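PDB 3E49: 3-keto-5-aminohexanoate cleavage enzyme from Burkholderia xenovorans LB400, which probably cleaves 3-keto-5-aminohexanoate or a related beta-keto acid with the help of a zinc ion bound in its TIM barrel. Local coordinates for residues A[90-95]-A[144-149]. Residues are numbered along the deposited sequence; the frame is centred on the assembly and turned at random. Where two conformers were deposited one is given.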
ATOM      1  N   SER A  90      -0.811  18.007 -29.198  1.00 59.74           N
ATOM      2  CA  SER A  90      -1.268  16.747 -29.734  1.00 60.60           C
ATOM      3  C   SER A  90      -0.107  15.744 -29.752  1.00 61.61           C
ATOM      4  O   SER A  90       1.008  16.075 -30.215  1.00 60.77           O
ATOM      5  CB  SER A  90      -1.828  16.939 -31.148  1.00 60.91           C
ATOM      6  OG  SER A  90      -2.160  15.704 -31.757  1.00 63.32           O
ATOM      7  N   PRO A  91      -0.343  14.528 -29.187  1.00 62.83           N
ATOM      8  CA  PRO A  91       0.640  13.424 -29.302  1.00 62.13           C
ATOM      9  C   PRO A  91       0.990  13.057 -30.779  1.00 62.01           C
ATOM     10  O   PRO A  91       1.987  12.369 -31.040  1.00 62.45           O
ATOM     11  CB  PRO A  91      -0.050  12.249 -28.578  1.00 62.53           C
ATOM     12  CG  PRO A  91      -1.055  12.910 -27.621  1.00 63.46           C
ATOM     13  CD  PRO A  91      -1.504  14.162 -28.334  1.00 63.23           C
ATOM     14  N   HIS A  92       0.182  13.520 -31.727  1.00 60.85           N
ATOM     15  CA  HIS A  92       0.452  13.294 -33.156  1.00 60.06           C
ATOM     16  C   HIS A  92       1.630  14.210 -33.634  1.00 59.85           C
ATOM     17  O   HIS A  92       2.482  13.783 -34.439  1.00 60.82           O
ATOM     18  CB  HIS A  92      -0.863  13.488 -33.975  1.00 60.72           C
ATOM     19  CG  HIS A  92      -1.999  12.595 -33.528  1.00 62.86           C
ATOM     20  ND1 HIS A  92      -2.172  11.308 -34.003  1.00 65.15           N
ATOM     21  CD2 HIS A  92      -3.001  12.792 -32.631  1.00 64.81           C
ATOM     22  CE1 HIS A  92      -3.231  10.760 -33.428  1.00 61.84           C
ATOM     23  NE2 HIS A  92      -3.747  11.632 -32.584  1.00 57.85           N
HETATM   24  N   MSE A  93       1.699  15.414 -33.042  1.00 57.53           N
HETATM   25  CA  MSE A  93       2.713  16.411 -33.403  0.50 55.47           C
HETATM   26  C   MSE A  93       4.140  16.011 -33.058  1.00 57.55           C
HETATM   27  O   MSE A  93       4.355  15.058 -32.321  1.00 57.39           O
HETATM   28  CB  MSE A  93       2.416  17.716 -32.705  0.50 54.36           C
HETATM   29  CG  MSE A  93       1.148  18.330 -33.132  0.50 51.37           C
HETATM   30 SE   MSE A  93       0.810  19.714 -31.909  0.38 41.21          SE
HETATM   31  CE  MSE A  93      -0.814  20.334 -32.659  0.50 44.63           C
ATOM     32  N   THR A  94       5.112  16.751 -33.619  1.00 58.79           N
ATOM     33  CA  THR A  94       6.570  16.531 -33.439  1.00 59.71           C
ATOM     34  C   THR A  94       7.207  17.421 -32.337  1.00 62.22           C
ATOM     35  O   THR A  94       6.545  18.324 -31.826  1.00 63.67           O
ATOM     36  CB  THR A  94       7.260  16.857 -34.721  1.00 59.76           C
ATOM     37  OG1 THR A  94       6.996  18.233 -35.023  1.00 60.58           O
ATOM     38  CG2 THR A  94       6.720  15.938 -35.850  1.00 60.43           C
ATOM     39  N   VAL A  95       8.500  17.234 -32.030  1.00 62.91           N
ATOM     40  CA  VAL A  95       9.156  17.932 -30.867  1.00 62.32           C
ATOM     41  C   VAL A  95       9.539  19.423 -30.936  1.00 62.33           C
ATOM     42  O   VAL A  95       9.378  20.154 -29.942  1.00 62.33           O
ATOM     43  CB  VAL A  95      10.429  17.158 -30.367  1.00 63.40           C
ATOM     44  CG1 VAL A  95      11.194  17.981 -29.292  1.00 61.09           C
ATOM     45  CG2 VAL A  95      10.037  15.732 -29.851  1.00 63.28           C
ATOM     46  N   ARG A 144      -4.111   4.477 -31.891  1.00 30.73           N
ATOM     47  CA  ARG A 144      -3.789   3.084 -31.731  1.00 32.74           C
ATOM     48  C   ARG A 144      -2.334   2.782 -32.179  1.00 34.64           C
ATOM     49  O   ARG A 144      -1.651   1.962 -31.589  1.00 34.30           O
ATOM     50  CB  ARG A 144      -4.809   2.245 -32.520  1.00 31.83           C
ATOM     51  CG  ARG A 144      -4.719   0.743 -32.334  1.00 33.55           C
ATOM     52  CD  ARG A 144      -5.629   0.023 -33.314  1.00 32.68           C
ATOM     53  NE  ARG A 144      -7.016   0.496 -33.271  1.00 33.30           N
ATOM     54  CZ  ARG A 144      -7.955   0.005 -32.469  1.00 33.58           C
ATOM     55  NH1 ARG A 144      -7.676  -0.997 -31.636  1.00 38.26           N
ATOM     56  NH2 ARG A 144      -9.176   0.514 -32.505  1.00 36.63           N
ATOM     57  N   ASP A 145      -1.842   3.509 -33.173  1.00 37.60           N
ATOM     58  CA  ASP A 145      -0.520   3.237 -33.726  1.00 39.95           C
ATOM     59  C   ASP A 145       0.507   4.333 -33.483  1.00 39.82           C
ATOM     60  O   ASP A 145       1.560   4.348 -34.090  1.00 41.00           O
ATOM     61  CB  ASP A 145      -0.628   2.929 -35.227  1.00 41.15           C
ATOM     62  CG  ASP A 145      -1.439   3.968 -35.994  1.00 51.30           C
ATOM     63  OD1 ASP A 145      -2.704   3.909 -35.965  1.00 52.71           O
ATOM     64  OD2 ASP A 145      -0.803   4.821 -36.670  1.00 63.89           O
ATOM     65  N   LEU A 146       0.251   5.223 -32.559  1.00 41.20           N
ATOM     66  CA  LEU A 146       1.233   6.290 -32.342  1.00 43.31           C
ATOM     67  C   LEU A 146       1.751   6.343 -30.899  1.00 41.65           C
ATOM     68  O   LEU A 146       1.080   5.941 -29.951  1.00 41.48           O
ATOM     69  CB  LEU A 146       0.682   7.626 -32.865  1.00 44.72           C
ATOM     70  CG  LEU A 146       0.480   7.644 -34.417  1.00 47.72           C
ATOM     71  CD1 LEU A 146      -0.201   8.920 -34.846  1.00 47.52           C
ATOM     72  CD2 LEU A 146       1.786   7.432 -35.255  1.00 44.87           C
ATOM     73  N   VAL A 147       2.993   6.777 -30.750  1.00 39.53           N
ATOM     74  CA  VAL A 147       3.608   6.868 -29.437  1.00 37.98           C
ATOM     75  C   VAL A 147       3.670   8.325 -29.067  1.00 37.94           C
ATOM     76  O   VAL A 147       3.963   9.146 -29.922  1.00 39.42           O
ATOM     77  CB  VAL A 147       5.051   6.291 -29.471  1.00 37.53           C
ATOM     78  CG1 VAL A 147       5.800   6.645 -28.214  1.00 39.26           C
ATOM     79  CG2 VAL A 147       5.014   4.786 -29.629  1.00 39.92           C
ATOM     80  N   PHE A 148       3.380   8.668 -27.821  1.00 37.77           N
ATOM     81  CA  PHE A 148       3.591  10.034 -27.386  1.00 41.21           C
ATOM     82  C   PHE A 148       5.058  10.024 -26.940  1.00 40.17           C
ATOM     83  O   PHE A 148       5.378   9.476 -25.895  1.00 39.23           O
ATOM     84  CB  PHE A 148       2.648  10.434 -26.250  1.00 45.19           C
ATOM     85  CG  PHE A 148       2.684  11.918 -25.909  1.00 52.96           C
ATOM     86  CD1 PHE A 148       2.905  12.880 -26.904  1.00 59.95           C
ATOM     87  CD2 PHE A 148       2.384  12.364 -24.620  1.00 59.94           C
ATOM     88  CE1 PHE A 148       2.887  14.244 -26.609  1.00 61.57           C
ATOM     89  CE2 PHE A 148       2.348  13.738 -24.322  1.00 61.27           C
ATOM     90  CZ  PHE A 148       2.604  14.672 -25.320  1.00 59.90           C
ATOM     91  N   LYS A 149       5.929  10.581 -27.775  1.00 39.21           N
ATOM     92  CA  LYS A 149       7.367  10.559 -27.549  1.00 38.75           C
ATOM     93  C   LYS A 149       7.863  11.686 -26.661  1.00 35.90           C
ATOM     94  O   LYS A 149       7.631  12.839 -26.938  1.00 36.46           O
ATOM     95  CB  LYS A 149       8.125  10.594 -28.893  1.00 39.64           C
ATOM     96  CG  LYS A 149       9.659  10.850 -28.782  1.00 42.20           C
ATOM     97  CD  LYS A 149      10.383  10.843 -30.169  1.00 41.13           C
ATOM     98  CE  LYS A 149      11.902  11.074 -30.053  1.00 42.39           C
ATOM     99  NZ  LYS A 149      12.265  12.460 -29.608  1.00 41.99           N
TER
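In the loop between strand 82-85 and helix 95-105 of this TIM barrel, P91 packs on F148 of the short strand 147-148. The proline lies over one face of the phenyl ring: its CG stands 4.2 Å from the ring centroid and 17° off the normal, a CH-pi contact displaced toward the rim. CB comes nearer the ring, 3.5 Å from F148 CD1, and the backbone also approaches, P91 CA lying 3.3 Å from that same CD1. F148 swings its ring to this place by carrying CG trans to the backbone N (chi1 -171°), and the ring, with P91 over one face, also meets that of F119, the two planes at about a right angle.

What presents the proline is a type I beta turn from S90 to M93, closed by M93 N to S90 O at 3.0 Å. S90 reinforces it as an ST turn, its OG accepting from H92 N at 3.2 Å with an angle of 153° at the hydrogen. Strand 147-148 is in turn paired with 117-118 in a small antiparallel sheet separate from the barrel, and the F148 side chain lies about 8 Å from the zinc held by H50, H52 and E259.

One residue past the proline, H92 meets L146, which directs a single methyl, CD1, at the edge of the imidazole, close to its plane and 3.2 Å from ND1. The opposite flank is looser: V95 CG2 lies 4.0 Å from K149 NZ, an ammonium engaged in salt bridges with D154 and with D145 of a second subunit.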